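Local coordinates for protein putative mandelate racemase (Salmonella typhimurium, PDB 2O56) that binds magnesium in an enolase-superfamily barrel and may be a hydro-lyase, although its substrate is not known, at residues Q136-W141 / I171-V176; D217-M222 / G242-E247; E247-P252 / I267-G272. One frame throughout, in Å; residues are numbered along the deposited sequence.

Contact 1. Residues Q136-W141 / I171-V176; sequences QLQFGW and IKVDTV
Where Gln-136, Leu-137 and Gln-138 meet Ile-171 to Asp-174, the loop that leaves strand 130-135 is pinned to the parallel barrel strand 170-173 of an enolase-superfamily fold, in a buried contact of mixed backbone, amide and apolar character. At the start of the 3-10 segment 137-139, Leu-137 N donates a hydrogen bond of 3.1 Å to Lys-172 O. Beside it, the Leu-137 methyl CD2 sits against Ile-171 CB at 3.5 Å, the two side chains crossing at about a right angle, while Leu-137 CB rests more loosely on Val-173 CG2. Helix 153-165 touches Leu-137 through Ala-160, and helix 195-212 packs on Val-173.

On the metal-site side Gln-136 and Lys-172 run side by side, with Gln-136 NE2 3.5 Å from Lys-172 CE. The ammonium of Lys-172 makes salt bridges to Glu-247 and Glu-348, and Gln-136 NE2 hydrogen-bonds to OE1 of the magnesium ligand Glu-221, placing both residues in the second shell of the metal. Asp-174 closes an Asx turn onto Val-176 N, and its OD2 hydrogen-bonds to His-223 ND1.

Gln-138 ties these pieces together. Its CG lies between backbone N and carbonyl carbon (chi1 65°) and its chain folds back at chi2, bringing the amide down to the strand end. There its NE2 donates to Gln-136 OE1 at 2.8 Å, and its OE1 receives Asp-174 N at 3.0 Å from above the plane of the amide carbonyl.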
ATOM      1  N   GLN A 136      26.087  29.599   4.151  1.00 30.60           N
ATOM      2  CA  GLN A 136      26.521  29.934   2.786  1.00 33.55           C
ATOM      3  C   GLN A 136      27.986  30.375   2.603  1.00 31.02           C
ATOM      4  O   GLN A 136      28.267  31.432   2.030  1.00 31.87           O
ATOM      5  CB  GLN A 136      25.542  30.881   2.067  1.00 35.83           C
ATOM      6  CG  GLN A 136      24.037  30.591   2.280  1.00 38.31           C
ATOM      7  CD  GLN A 136      23.518  29.298   1.617  1.00 45.77           C
ATOM      8  OE1 GLN A 136      24.276  28.503   1.062  1.00 59.73           O
ATOM      9  NE2 GLN A 136      22.205  29.093   1.689  1.00 46.68           N
ATOM     10  N   LEU A 137      28.901  29.535   3.074  1.00 29.75           N
ATOM     11  CA  LEU A 137      30.338  29.782   3.040  1.00 33.10           C
ATOM     12  C   LEU A 137      30.962  29.904   1.656  1.00 41.68           C
ATOM     13  O   LEU A 137      32.092  30.370   1.541  1.00 45.76           O
ATOM     14  CB  LEU A 137      31.078  28.679   3.805  1.00 28.24           C
ATOM     15  CG  LEU A 137      31.578  28.953   5.219  1.00 44.93           C
ATOM     16  CD1 LEU A 137      30.575  29.696   6.080  1.00 41.89           C
ATOM     17  CD2 LEU A 137      31.936  27.642   5.834  1.00 38.00           C
ATOM     18  N   GLN A 138      30.243  29.485   0.614  1.00 34.99           N
ATOM     19  CA  GLN A 138      30.676  29.695  -0.769  1.00 30.55           C
ATOM     20  C   GLN A 138      30.841  31.174  -1.098  1.00 30.14           C
ATOM     21  O   GLN A 138      31.500  31.532  -2.076  1.00 38.23           O
ATOM     22  CB  GLN A 138      29.739  29.018  -1.776  1.00 29.57           C
ATOM     23  CG  GLN A 138      28.303  29.605  -1.813  1.00 26.21           C
ATOM     24  CD  GLN A 138      27.371  28.960  -0.800  1.00 29.35           C
ATOM     25  OE1 GLN A 138      27.810  28.313   0.145  1.00 30.28           O
ATOM     26  NE2 GLN A 138      26.069  29.121  -1.013  1.00 28.57           N
ATOM     27  N   PHE A 139      30.262  32.032  -0.266  1.00 34.72           N
ATOM     28  CA  PHE A 139      30.370  33.466  -0.475  1.00 36.17           C
ATOM     29  C   PHE A 139      31.325  34.107   0.515  1.00 36.27           C
ATOM     30  O   PHE A 139      31.411  35.332   0.604  1.00 40.54           O
ATOM     31  CB  PHE A 139      28.992  34.119  -0.399  1.00 32.66           C
ATOM     32  CG  PHE A 139      28.009  33.576  -1.398  1.00 40.68           C
ATOM     33  CD1 PHE A 139      28.346  33.464  -2.742  1.00 35.47           C
ATOM     34  CD2 PHE A 139      26.741  33.185  -0.994  1.00 40.96           C
ATOM     35  CE1 PHE A 139      27.441  32.970  -3.662  1.00 41.54           C
ATOM     36  CE2 PHE A 139      25.819  32.687  -1.916  1.00 43.25           C
ATOM     37  CZ  PHE A 139      26.165  32.587  -3.250  1.00 34.97           C
ATOM     38  N   GLY A 140      32.043  33.272   1.256  1.00 40.20           N
ATOM     39  CA  GLY A 140      33.049  33.747   2.188  1.00 33.05           C
ATOM     40  C   GLY A 140      32.551  33.965   3.599  1.00 42.05           C
ATOM     41  O   GLY A 140      31.354  33.870   3.882  1.00 38.04           O
ATOM     42  N   TRP A 141      33.489  34.262   4.488  1.00 35.86           N
ATOM     43  CA  TRP A 141      33.188  34.588   5.875  1.00 37.99           C
ATOM     44  C   TRP A 141      34.358  35.405   6.437  1.00 42.38           C
ATOM     45  O   TRP A 141      35.501  35.240   5.988  1.00 43.69           O
ATOM     46  CB  TRP A 141      33.010  33.313   6.707  1.00 35.69           C
ATOM     47  CG  TRP A 141      32.224  33.574   7.957  1.00 35.18           C
ATOM     48  CD1 TRP A 141      32.718  33.843   9.205  1.00 32.88           C
ATOM     49  CD2 TRP A 141      30.802  33.624   8.067  1.00 34.38           C
ATOM     50  NE1 TRP A 141      31.684  34.040  10.092  1.00 38.23           N
ATOM     51  CE2 TRP A 141      30.497  33.918   9.416  1.00 32.63           C
ATOM     52  CE3 TRP A 141      29.751  33.429   7.159  1.00 30.77           C
ATOM     53  CZ2 TRP A 141      29.184  34.028   9.877  1.00 38.64           C
ATOM     54  CZ3 TRP A 141      28.455  33.544   7.614  1.00 30.66           C
ATOM     55  CH2 TRP A 141      28.177  33.845   8.960  1.00 28.27           C
ATOM     56  N   ILE A 171      28.680  24.954  10.124  1.00 26.08           N
ATOM     57  CA  ILE A 171      28.704  25.740   8.913  1.00 21.95           C
ATOM     58  C   ILE A 171      27.770  25.075   7.898  1.00 28.44           C
ATOM     59  O   ILE A 171      27.547  23.865   7.945  1.00 27.36           O
ATOM     60  CB  ILE A 171      30.153  25.875   8.330  1.00 33.03           C
ATOM     61  CG1 ILE A 171      30.727  24.522   7.901  1.00 31.18           C
ATOM     62  CG2 ILE A 171      31.113  26.524   9.361  1.00 25.74           C
ATOM     63  CD1 ILE A 171      30.582  24.223   6.408  1.00 34.07           C
ATOM     64  N   LYS A 172      27.224  25.879   6.994  1.00 29.34           N
ATOM     65  CA  LYS A 172      26.566  25.352   5.802  1.00 28.40           C
ATOM     66  C   LYS A 172      27.160  25.926   4.518  1.00 28.26           C
ATOM     67  O   LYS A 172      27.563  27.089   4.469  1.00 32.17           O
ATOM     68  CB  LYS A 172      25.077  25.657   5.845  1.00 21.12           C
ATOM     69  CG  LYS A 172      24.317  25.209   4.585  1.00 25.06           C
ATOM     70  CD  LYS A 172      22.832  25.415   4.782  1.00 20.30           C
ATOM     71  CE  LYS A 172      22.362  26.751   4.266  1.00 26.42           C
ATOM     72  NZ  LYS A 172      20.898  26.905   4.652  1.00 26.65           N
ATOM     73  N   VAL A 173      27.180  25.108   3.474  1.00 26.07           N
ATOM     74  CA  VAL A 173      27.860  25.476   2.254  1.00 28.35           C
ATOM     75  C   VAL A 173      27.273  24.731   1.070  1.00 24.33           C
ATOM     76  O   VAL A 173      26.998  23.525   1.154  1.00 27.87           O
ATOM     77  CB  VAL A 173      29.382  25.182   2.385  1.00 25.31           C
ATOM     78  CG1 VAL A 173      29.641  23.691   2.618  1.00 27.04           C
ATOM     79  CG2 VAL A 173      30.139  25.724   1.194  1.00 28.30           C
ATOM     80  N   ASP A 174      27.059  25.455  -0.026  1.00 25.01           N
ATOM     81  CA  ASP A 174      26.789  24.850  -1.326  1.00 25.65           C
ATOM     82  C   ASP A 174      28.100  24.806  -2.099  1.00 29.58           C
ATOM     83  O   ASP A 174      28.544  25.828  -2.616  1.00 27.18           O
ATOM     84  CB  ASP A 174      25.748  25.703  -2.079  1.00 27.83           C
ATOM     85  CG  ASP A 174      25.309  25.093  -3.411  1.00 34.39           C
ATOM     86  OD1 ASP A 174      26.028  24.240  -3.984  1.00 36.31           O
ATOM     87  OD2 ASP A 174      24.223  25.495  -3.896  1.00 34.48           O
ATOM     88  N   THR A 175      28.699  23.617  -2.192  1.00 30.64           N
ATOM     89  CA  THR A 175      29.992  23.459  -2.854  1.00 28.90           C
ATOM     90  C   THR A 175      29.887  23.119  -4.344  1.00 35.81           C
ATOM     91  O   THR A 175      30.915  22.979  -5.004  1.00 28.51           O
ATOM     92  CB  THR A 175      30.834  22.384  -2.201  1.00 32.14           C
ATOM     93  OG1 THR A 175      30.156  21.125  -2.297  1.00 31.03           O
ATOM     94  CG2 THR A 175      31.139  22.727  -0.748  1.00 29.33           C
ATOM     95  N   VAL A 176      28.661  22.989  -4.870  1.00 31.79           N
ATOM     96  CA  VAL A 176      28.473  22.519  -6.252  1.00 30.31           C
ATOM     97  C   VAL A 176      28.190  23.642  -7.261  1.00 32.20           C
ATOM     98  O   VAL A 176      28.652  23.586  -8.407  1.00 39.35           O
ATOM     99  CB  VAL A 176      27.407  21.380  -6.334  1.00 31.76           C
ATOM    100  CG1 VAL A 176      27.077  21.019  -7.766  1.00 29.63           C
ATOM    101  CG2 VAL A 176      27.926  20.148  -5.646  1.00 22.44           C
TER

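Contact 2. Residues D217-M222 / G242-E247; sequences DIIAEM and GIFYYE. With MG (magnesium ion), chain I.
Two neighbouring parallel strands of the barrel, 217-221 and 246-247, joined through helix 228-238 as a beta-alpha-beta crossover, meet here and carry two magnesium ligands at their C-terminal ends. Four backbone hydrogen bonds join the segments: Phe-244 N to Ile-218 O, Ala-220 N to Tyr-245 O, Glu-247 N to Ala-220 O and Met-222 N to Glu-247 O. Parallel bridges pair Ala-220 with Tyr-246 and Glu-221 with Glu-247.

At the end away from the metal the Asp-217 carboxylate stacks, offset toward the rim, on one face of Phe-244, the planes 21° apart and CG 3.4 Å from Phe-244 CD1; OD2 makes a salt bridge with Arg-131 and a hydrogen bond with Thr-194 of a neighbouring subunit. Ile-219 packs next along the strand: its CG1 lies over the centre of the Tyr-245 ring, 4.0 Å from the centroid, and also meets the edge of Phe-244. Met-222 CG presses on Tyr-246 CE1 at 3.3 Å and its sulfur makes an oblique Met-aromatic contact.

On the opposite face from Ala-220 and Tyr-246, Glu-221 OE1 and Glu-247 OE2 bind magnesium at 2.3 and 2.2 Å. Glu-247 reaches it with an extended chain, whereas Glu-221 bends at chi2 (86°). Shared metal binding lets these two oxygens, Glu-221 OE1 and Glu-247 OE2, stand 3.1 Å apart. Glu-273 and two waters complete a site of acidic ligands on successive strand ends, as in the enolase superfamily.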
ATOM      1  N   ASP A 217      30.096  20.825  12.764  1.00 31.60           N
ATOM      2  CA  ASP A 217      29.058  20.243  11.904  1.00 27.71           C
ATOM      3  C   ASP A 217      29.034  20.896  10.537  1.00 21.52           C
ATOM      4  O   ASP A 217      29.276  22.097  10.413  1.00 28.49           O
ATOM      5  CB  ASP A 217      27.704  20.312  12.608  1.00 23.64           C
ATOM      6  CG  ASP A 217      27.584  19.272  13.703  1.00 31.69           C
ATOM      7  OD1 ASP A 217      27.904  18.091  13.430  1.00 37.96           O
ATOM      8  OD2 ASP A 217      27.185  19.619  14.831  1.00 36.37           O
ATOM      9  N   ILE A 218      28.784  20.098   9.496  1.00 21.94           N
ATOM     10  CA  ILE A 218      28.727  20.616   8.145  1.00 23.20           C
ATOM     11  C   ILE A 218      27.362  20.259   7.523  1.00 25.07           C
ATOM     12  O   ILE A 218      27.011  19.084   7.419  1.00 22.47           O
ATOM     13  CB  ILE A 218      29.845  20.037   7.259  1.00 27.16           C
ATOM     14  CG1 ILE A 218      31.242  20.426   7.802  1.00 26.55           C
ATOM     15  CG2 ILE A 218      29.667  20.511   5.816  1.00 24.67           C
ATOM     16  CD1 ILE A 218      32.389  19.770   7.040  1.00 26.24           C
ATOM     17  N   ILE A 219      26.623  21.285   7.125  1.00 25.97           N
ATOM     18  CA  ILE A 219      25.389  21.109   6.357  1.00 27.19           C
ATOM     19  C   ILE A 219      25.712  21.329   4.881  1.00 27.95           C
ATOM     20  O   ILE A 219      26.343  22.324   4.523  1.00 25.03           O
ATOM     21  CB  ILE A 219      24.292  22.107   6.833  1.00 25.52           C
ATOM     22  CG1 ILE A 219      23.999  21.887   8.315  1.00 27.85           C
ATOM     23  CG2 ILE A 219      22.996  21.987   5.980  1.00 29.34           C
ATOM     24  CD1 ILE A 219      23.405  23.099   9.011  1.00 29.44           C
ATOM     25  N   ALA A 220      25.295  20.387   4.032  1.00 18.70           N
ATOM     26  CA  ALA A 220      25.448  20.526   2.596  1.00 17.98           C
ATOM     27  C   ALA A 220      24.156  21.049   1.998  1.00 31.61           C
ATOM     28  O   ALA A 220      23.115  20.406   2.124  1.00 29.93           O
ATOM     29  CB  ALA A 220      25.784  19.172   1.998  1.00 21.95           C
ATOM     30  N   GLU A 221      24.239  22.215   1.361  1.00 28.51           N
ATOM     31  CA  GLU A 221      23.090  22.920   0.816  1.00 26.92           C
ATOM     32  C   GLU A 221      23.123  22.762  -0.698  1.00 31.45           C
ATOM     33  O   GLU A 221      24.184  22.856  -1.308  1.00 25.41           O
ATOM     34  CB  GLU A 221      23.173  24.389   1.245  1.00 26.35           C
ATOM     35  CG  GLU A 221      22.589  25.399   0.325  1.00 26.94           C
ATOM     36  CD  GLU A 221      21.099  25.593   0.553  1.00 44.52           C
ATOM     37  OE1 GLU A 221      20.718  26.547   1.266  1.00 43.07           O
ATOM     38  OE2 GLU A 221      20.303  24.787   0.026  1.00 36.28           O
ATOM     39  N   MET A 222      21.969  22.476  -1.301  1.00 27.58           N
ATOM     40  CA  MET A 222      21.905  22.189  -2.733  1.00 25.00           C
ATOM     41  C   MET A 222      21.014  23.173  -3.484  1.00 26.00           C
ATOM     42  O   MET A 222      21.054  23.220  -4.711  1.00 30.51           O
ATOM     43  CB  MET A 222      21.372  20.777  -2.989  1.00 21.77           C
ATOM     44  CG  MET A 222      22.207  19.659  -2.442  1.00 25.57           C
ATOM     45  SD  MET A 222      23.949  19.718  -2.908  1.00 31.30           S
ATOM     46  CE  MET A 222      23.904  19.022  -4.548  1.00 27.55           C
ATOM     47  N   GLY A 242      30.597  12.848   6.948  1.00 30.71           N
ATOM     48  CA  GLY A 242      29.902  13.080   8.216  1.00 29.58           C
ATOM     49  C   GLY A 242      29.022  14.324   8.135  1.00 38.30           C
ATOM     50  O   GLY A 242      29.151  15.238   8.945  1.00 46.78           O
ATOM     51  N   ILE A 243      28.124  14.354   7.155  1.00 29.33           N
ATOM     52  CA  ILE A 243      27.237  15.510   6.891  1.00 26.47           C
ATOM     53  C   ILE A 243      26.054  15.603   7.885  1.00 30.37           C
ATOM     54  O   ILE A 243      25.352  14.606   8.125  1.00 26.97           O
ATOM     55  CB  ILE A 243      26.779  15.482   5.396  1.00 30.64           C
ATOM     56  CG1 ILE A 243      28.009  15.479   4.489  1.00 26.43           C
ATOM     57  CG2 ILE A 243      25.869  16.676   5.022  1.00 23.57           C
ATOM     58  CD1 ILE A 243      28.840  16.795   4.577  1.00 27.70           C
ATOM     59  N   PHE A 244      25.855  16.794   8.470  1.00 28.72           N
ATOM     60  CA  PHE A 244      24.881  17.017   9.573  1.00 24.07           C
ATOM     61  C   PHE A 244      23.447  16.874   9.040  1.00 29.92           C
ATOM     62  O   PHE A 244      22.650  16.084   9.549  1.00 28.04           O
ATOM     63  CB  PHE A 244      25.051  18.436  10.111  1.00 16.93           C
ATOM     64  CG  PHE A 244      24.438  18.679  11.449  1.00 22.96           C
ATOM     65  CD1 PHE A 244      24.687  17.834  12.524  1.00 33.91           C
ATOM     66  CD2 PHE A 244      23.652  19.810  11.654  1.00 30.63           C
ATOM     67  CE1 PHE A 244      24.123  18.099  13.767  1.00 32.98           C
ATOM     68  CE2 PHE A 244      23.090  20.086  12.905  1.00 29.55           C
ATOM     69  CZ  PHE A 244      23.316  19.217  13.949  1.00 26.26           C
ATOM     70  N   TYR A 245      23.134  17.664   8.025  1.00 25.02           N
ATOM     71  CA  TYR A 245      22.055  17.299   7.116  1.00 24.60           C
ATOM     72  C   TYR A 245      22.235  17.829   5.706  1.00 25.77           C
ATOM     73  O   TYR A 245      23.139  18.615   5.442  1.00 27.55           O
ATOM     74  CB  TYR A 245      20.700  17.662   7.721  1.00 19.90           C
ATOM     75  CG  TYR A 245      20.556  19.061   8.308  1.00 18.58           C
ATOM     76  CD1 TYR A 245      20.216  20.144   7.508  1.00 25.62           C
ATOM     77  CD2 TYR A 245      20.694  19.281   9.685  1.00 23.48           C
ATOM     78  CE1 TYR A 245      20.044  21.410   8.047  1.00 26.05           C
ATOM     79  CE2 TYR A 245      20.520  20.552  10.229  1.00 22.34           C
ATOM     80  CZ  TYR A 245      20.209  21.605   9.403  1.00 22.80           C
ATOM     81  OH  TYR A 245      20.022  22.858   9.933  1.00 28.34           O
ATOM     82  N   TYR A 246      21.373  17.375   4.793  1.00 24.84           N
ATOM     83  CA  TYR A 246      21.534  17.585   3.364  1.00 20.76           C
ATOM     84  C   TYR A 246      20.302  18.383   2.935  1.00 25.52           C
ATOM     85  O   TYR A 246      19.206  17.854   2.989  1.00 24.07           O
ATOM     86  CB  TYR A 246      21.494  16.210   2.689  1.00 22.24           C
ATOM     87  CG  TYR A 246      21.885  16.151   1.217  1.00 26.41           C
ATOM     88  CD1 TYR A 246      22.778  17.068   0.666  1.00 27.73           C
ATOM     89  CD2 TYR A 246      21.367  15.147   0.384  1.00 28.23           C
ATOM     90  CE1 TYR A 246      23.145  16.993  -0.671  1.00 24.30           C
ATOM     91  CE2 TYR A 246      21.732  15.062  -0.968  1.00 22.97           C
ATOM     92  CZ  TYR A 246      22.616  15.986  -1.484  1.00 24.16           C
ATOM     93  OH  TYR A 246      22.970  15.916  -2.804  1.00 23.89           O
ATOM     94  N   GLU A 247      20.483  19.643   2.530  1.00 22.35           N
ATOM     95  CA  GLU A 247      19.389  20.621   2.472  1.00 22.80           C
ATOM     96  C   GLU A 247      18.866  20.835   1.048  1.00 23.91           C
ATOM     97  O   GLU A 247      19.633  21.058   0.108  1.00 22.97           O
ATOM     98  CB  GLU A 247      19.822  21.981   3.079  1.00 21.39           C
ATOM     99  CG  GLU A 247      18.791  23.067   2.887  1.00 25.78           C
ATOM    100  CD  GLU A 247      19.103  24.353   3.616  1.00 35.46           C
ATOM    101  OE1 GLU A 247      19.828  24.337   4.638  1.00 40.72           O
ATOM    102  OE2 GLU A 247      18.612  25.400   3.157  1.00 39.72           O
TER
HETATM  103 MG    MG I2001      18.525  27.144   1.814  1.00 38.11          MG
HETATM  104  O   HOH W   1      28.733  17.302  10.153  1.00 34.44           O
HETATM  105  O   HOH W   2      18.928  28.937   3.060  1.00 49.56           O
HETATM  106  O   HOH W   3      18.151  25.762  -0.122  1.00 40.13           O

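Contact 3. Residues E247-P252 / I267-G272; sequences EEPVMP and IPLAAG. With MG (magnesium ion), chain I.
Glu-248 N donates to Ala-270 O at 2.7 Å, and the same oxygen lies 3.4 Å from Glu-247 CA in a CA-H...O contact. Both contacts accompany the parallel bridge between Glu-247 and Ala-270, so one carbonyl oxygen serves two consecutive glutamates. They join adjacent strands 246-247 and 269-271 of the enolase-superfamily barrel at its C-terminal, metal-binding end. Beyond the bridge the backbone turns, Glu-248 having positive phi (44°), and strand 246-247 gives way to loop.

The Glu-248 side chain runs past Ala-271, its CG 4.3 Å from Ala-271 CA, and its chain, extended beyond CG, carries the carboxylate to the edge of the metal site. Glu-248 also belongs to a magnesium-binding site seen for this protein, but here its OE1 stays 4.1 Å from the ion and forms a salt bridge with Arg-274. The other oxygen, OE2, accepts a 2.6 Å bond from a water that in turn receives Gly-272 N at 3.1 Å.

On the outer side, Pro-249 CG touches Leu-269 CD1 at 4.2 Å. Met-258 and Val-261 of helix 255-264 and Ala-231 of helix 228-238 pack on this proline, while Leu-269 meets Ala-262, setting the loop between two outer helices and the parallel strands.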
ATOM      1  N   GLU A 247      20.483  19.643   2.530  1.00 22.35           N
ATOM      2  CA  GLU A 247      19.389  20.621   2.472  1.00 22.80           C
ATOM      3  C   GLU A 247      18.866  20.835   1.048  1.00 23.91           C
ATOM      4  O   GLU A 247      19.633  21.058   0.108  1.00 22.97           O
ATOM      5  CB  GLU A 247      19.822  21.981   3.079  1.00 21.39           C
ATOM      6  CG  GLU A 247      18.791  23.067   2.887  1.00 25.78           C
ATOM      7  CD  GLU A 247      19.103  24.353   3.616  1.00 35.46           C
ATOM      8  OE1 GLU A 247      19.828  24.337   4.638  1.00 40.72           O
ATOM      9  OE2 GLU A 247      18.612  25.400   3.157  1.00 39.72           O
ATOM     10  N   GLU A 248      17.547  20.767   0.897  1.00 26.26           N
ATOM     11  CA  GLU A 248      16.903  20.935  -0.400  1.00 21.05           C
ATOM     12  C   GLU A 248      17.568  20.209  -1.574  1.00 20.51           C
ATOM     13  O   GLU A 248      17.879  20.841  -2.588  1.00 25.37           O
ATOM     14  CB  GLU A 248      16.793  22.436  -0.729  1.00 31.18           C
ATOM     15  CG  GLU A 248      15.738  23.170   0.090  1.00 31.24           C
ATOM     16  CD  GLU A 248      15.200  24.384  -0.623  1.00 40.80           C
ATOM     17  OE1 GLU A 248      15.994  25.307  -0.858  1.00 37.57           O
ATOM     18  OE2 GLU A 248      13.990  24.417  -0.950  1.00 37.43           O
ATOM     19  N   PRO A 249      17.766  18.878  -1.466  1.00 23.22           N
ATOM     20  CA  PRO A 249      18.398  18.193  -2.594  1.00 22.47           C
ATOM     21  C   PRO A 249      17.537  18.300  -3.871  1.00 25.25           C
ATOM     22  O   PRO A 249      18.045  18.259  -4.990  1.00 22.01           O
ATOM     23  CB  PRO A 249      18.462  16.741  -2.112  1.00 23.65           C
ATOM     24  CG  PRO A 249      17.372  16.623  -1.082  1.00 28.18           C
ATOM     25  CD  PRO A 249      17.377  17.935  -0.396  1.00 25.40           C
ATOM     26  N   VAL A 250      16.233  18.471  -3.708  1.00 23.50           N
ATOM     27  CA  VAL A 250      15.346  18.478  -4.861  1.00 18.45           C
ATOM     28  C   VAL A 250      14.153  19.399  -4.483  1.00 24.20           C
ATOM     29  O   VAL A 250      13.890  19.621  -3.302  1.00 25.19           O
ATOM     30  CB  VAL A 250      14.894  17.018  -5.202  1.00 23.81           C
ATOM     31  CG1 VAL A 250      14.027  16.411  -4.059  1.00 25.09           C
ATOM     32  CG2 VAL A 250      14.126  16.974  -6.500  1.00 37.59           C
ATOM     33  N   MET A 251      13.480  19.979  -5.471  1.00 22.97           N
ATOM     34  CA  MET A 251      12.306  20.824  -5.203  1.00 25.20           C
ATOM     35  C   MET A 251      11.151  19.988  -4.624  1.00 26.02           C
ATOM     36  O   MET A 251      11.148  18.776  -4.803  1.00 26.75           O
ATOM     37  CB  MET A 251      11.881  21.532  -6.495  1.00 26.40           C
ATOM     38  CG  MET A 251      11.303  20.630  -7.557  1.00 28.95           C
ATOM     39  SD  MET A 251      10.944  21.533  -9.088  1.00 27.82           S
ATOM     40  CE  MET A 251      10.408  20.190 -10.147  1.00 22.75           C
ATOM     41  N   PRO A 252      10.169  20.636  -3.933  1.00 26.69           N
ATOM     42  CA  PRO A 252       9.086  19.926  -3.251  1.00 18.08           C
ATOM     43  C   PRO A 252       7.828  19.595  -4.059  1.00 24.35           C
ATOM     44  O   PRO A 252       6.901  19.018  -3.502  1.00 21.67           O
ATOM     45  CB  PRO A 252       8.702  20.898  -2.112  1.00 19.73           C
ATOM     46  CG  PRO A 252       9.033  22.234  -2.621  1.00 25.18           C
ATOM     47  CD  PRO A 252      10.085  22.096  -3.693  1.00 21.67           C
ATOM     48  N   ILE A 267      22.179  10.333   4.479  1.00 24.68           N
ATOM     49  CA  ILE A 267      22.338  11.562   5.276  1.00 18.30           C
ATOM     50  C   ILE A 267      20.893  12.009   5.564  1.00 25.97           C
ATOM     51  O   ILE A 267      20.074  11.914   4.666  1.00 21.81           O
ATOM     52  CB  ILE A 267      22.953  12.656   4.387  1.00 16.52           C
ATOM     53  CG1 ILE A 267      24.308  12.189   3.812  1.00 26.29           C
ATOM     54  CG2 ILE A 267      23.125  13.969   5.153  1.00 21.39           C
ATOM     55  CD1 ILE A 267      24.819  13.070   2.699  1.00 24.88           C
ATOM     56  N   PRO A 268      20.598  12.516   6.780  1.00 23.70           N
ATOM     57  CA  PRO A 268      19.295  13.165   7.049  1.00 23.56           C
ATOM     58  C   PRO A 268      18.961  14.348   6.119  1.00 26.98           C
ATOM     59  O   PRO A 268      19.787  15.242   5.920  1.00 24.94           O
ATOM     60  CB  PRO A 268      19.445  13.667   8.496  1.00 28.25           C
ATOM     61  CG  PRO A 268      20.510  12.817   9.117  1.00 23.21           C
ATOM     62  CD  PRO A 268      21.474  12.528   7.980  1.00 24.24           C
ATOM     63  N   LEU A 269      17.756  14.361   5.553  1.00 23.89           N
ATOM     64  CA  LEU A 269      17.360  15.442   4.633  1.00 23.75           C
ATOM     65  C   LEU A 269      16.710  16.619   5.357  1.00 27.44           C
ATOM     66  O   LEU A 269      16.021  16.438   6.366  1.00 24.90           O
ATOM     67  CB  LEU A 269      16.404  14.925   3.534  1.00 23.17           C
ATOM     68  CG  LEU A 269      16.847  13.744   2.659  1.00 23.65           C
ATOM     69  CD1 LEU A 269      15.909  13.590   1.461  1.00 20.25           C
ATOM     70  CD2 LEU A 269      18.264  13.915   2.168  1.00 21.18           C
ATOM     71  N   ALA A 270      16.922  17.825   4.823  1.00 22.03           N
ATOM     72  CA  ALA A 270      16.215  19.000   5.295  1.00 23.29           C
ATOM     73  C   ALA A 270      15.591  19.744   4.135  1.00 22.51           C
ATOM     74  O   ALA A 270      16.130  19.772   3.030  1.00 24.88           O
ATOM     75  CB  ALA A 270      17.151  19.917   6.081  1.00 24.09           C
ATOM     76  N   ALA A 271      14.427  20.336   4.383  1.00 22.54           N
ATOM     77  CA  ALA A 271      13.799  21.192   3.399  1.00 23.05           C
ATOM     78  C   ALA A 271      12.752  21.962   4.155  1.00 24.84           C
ATOM     79  O   ALA A 271      12.411  21.591   5.283  1.00 21.48           O
ATOM     80  CB  ALA A 271      13.141  20.364   2.290  1.00 20.94           C
ATOM     81  N   GLY A 272      12.238  23.023   3.535  1.00 21.39           N
ATOM     82  CA  GLY A 272      11.084  23.712   4.088  1.00 22.70           C
ATOM     83  C   GLY A 272      10.944  25.175   3.689  1.00 24.38           C
ATOM     84  O   GLY A 272       9.859  25.742   3.780  1.00 22.91           O
TER
HETATM   85 MG    MG I2001      18.525  27.144   1.814  1.00 38.11          MG
HETATM   86  O   HOH W   4      12.060  23.666   0.547  1.00 25.04           O
HETATM   87  O   HOH W   2      18.928  28.937   3.060  1.00 49.56           O
HETATM   88  O   HOH W   3      18.151  25.762  -0.122  1.00 40.13           O

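The three contacts follow one another along the chain and step across one parallel sheet of the barrel domain: strand 170-173 in contact 1, 217-221 with 246-247 in contact 2, then 269-271 in contact 3. Centres of contacts 1 and 2 lie about 11 Å apart, those of 2 and 3 about 10 Å, and those of 1 and 3 about 17 Å. Contacts 2 and 3 share Glu-247, and backbone bonds probably run from Tyr-246 to Pro-268 and Ala-270. Contact 1 adjoins contact 2 through neighbouring strands 170-173 and 217-221, with a probable hydrogen bond from Ile-219 N to Ile-171 O. Successive strand ends thus gather a lysine and acidic groups around one magnesium, consistent with an enolase-superfamily active site.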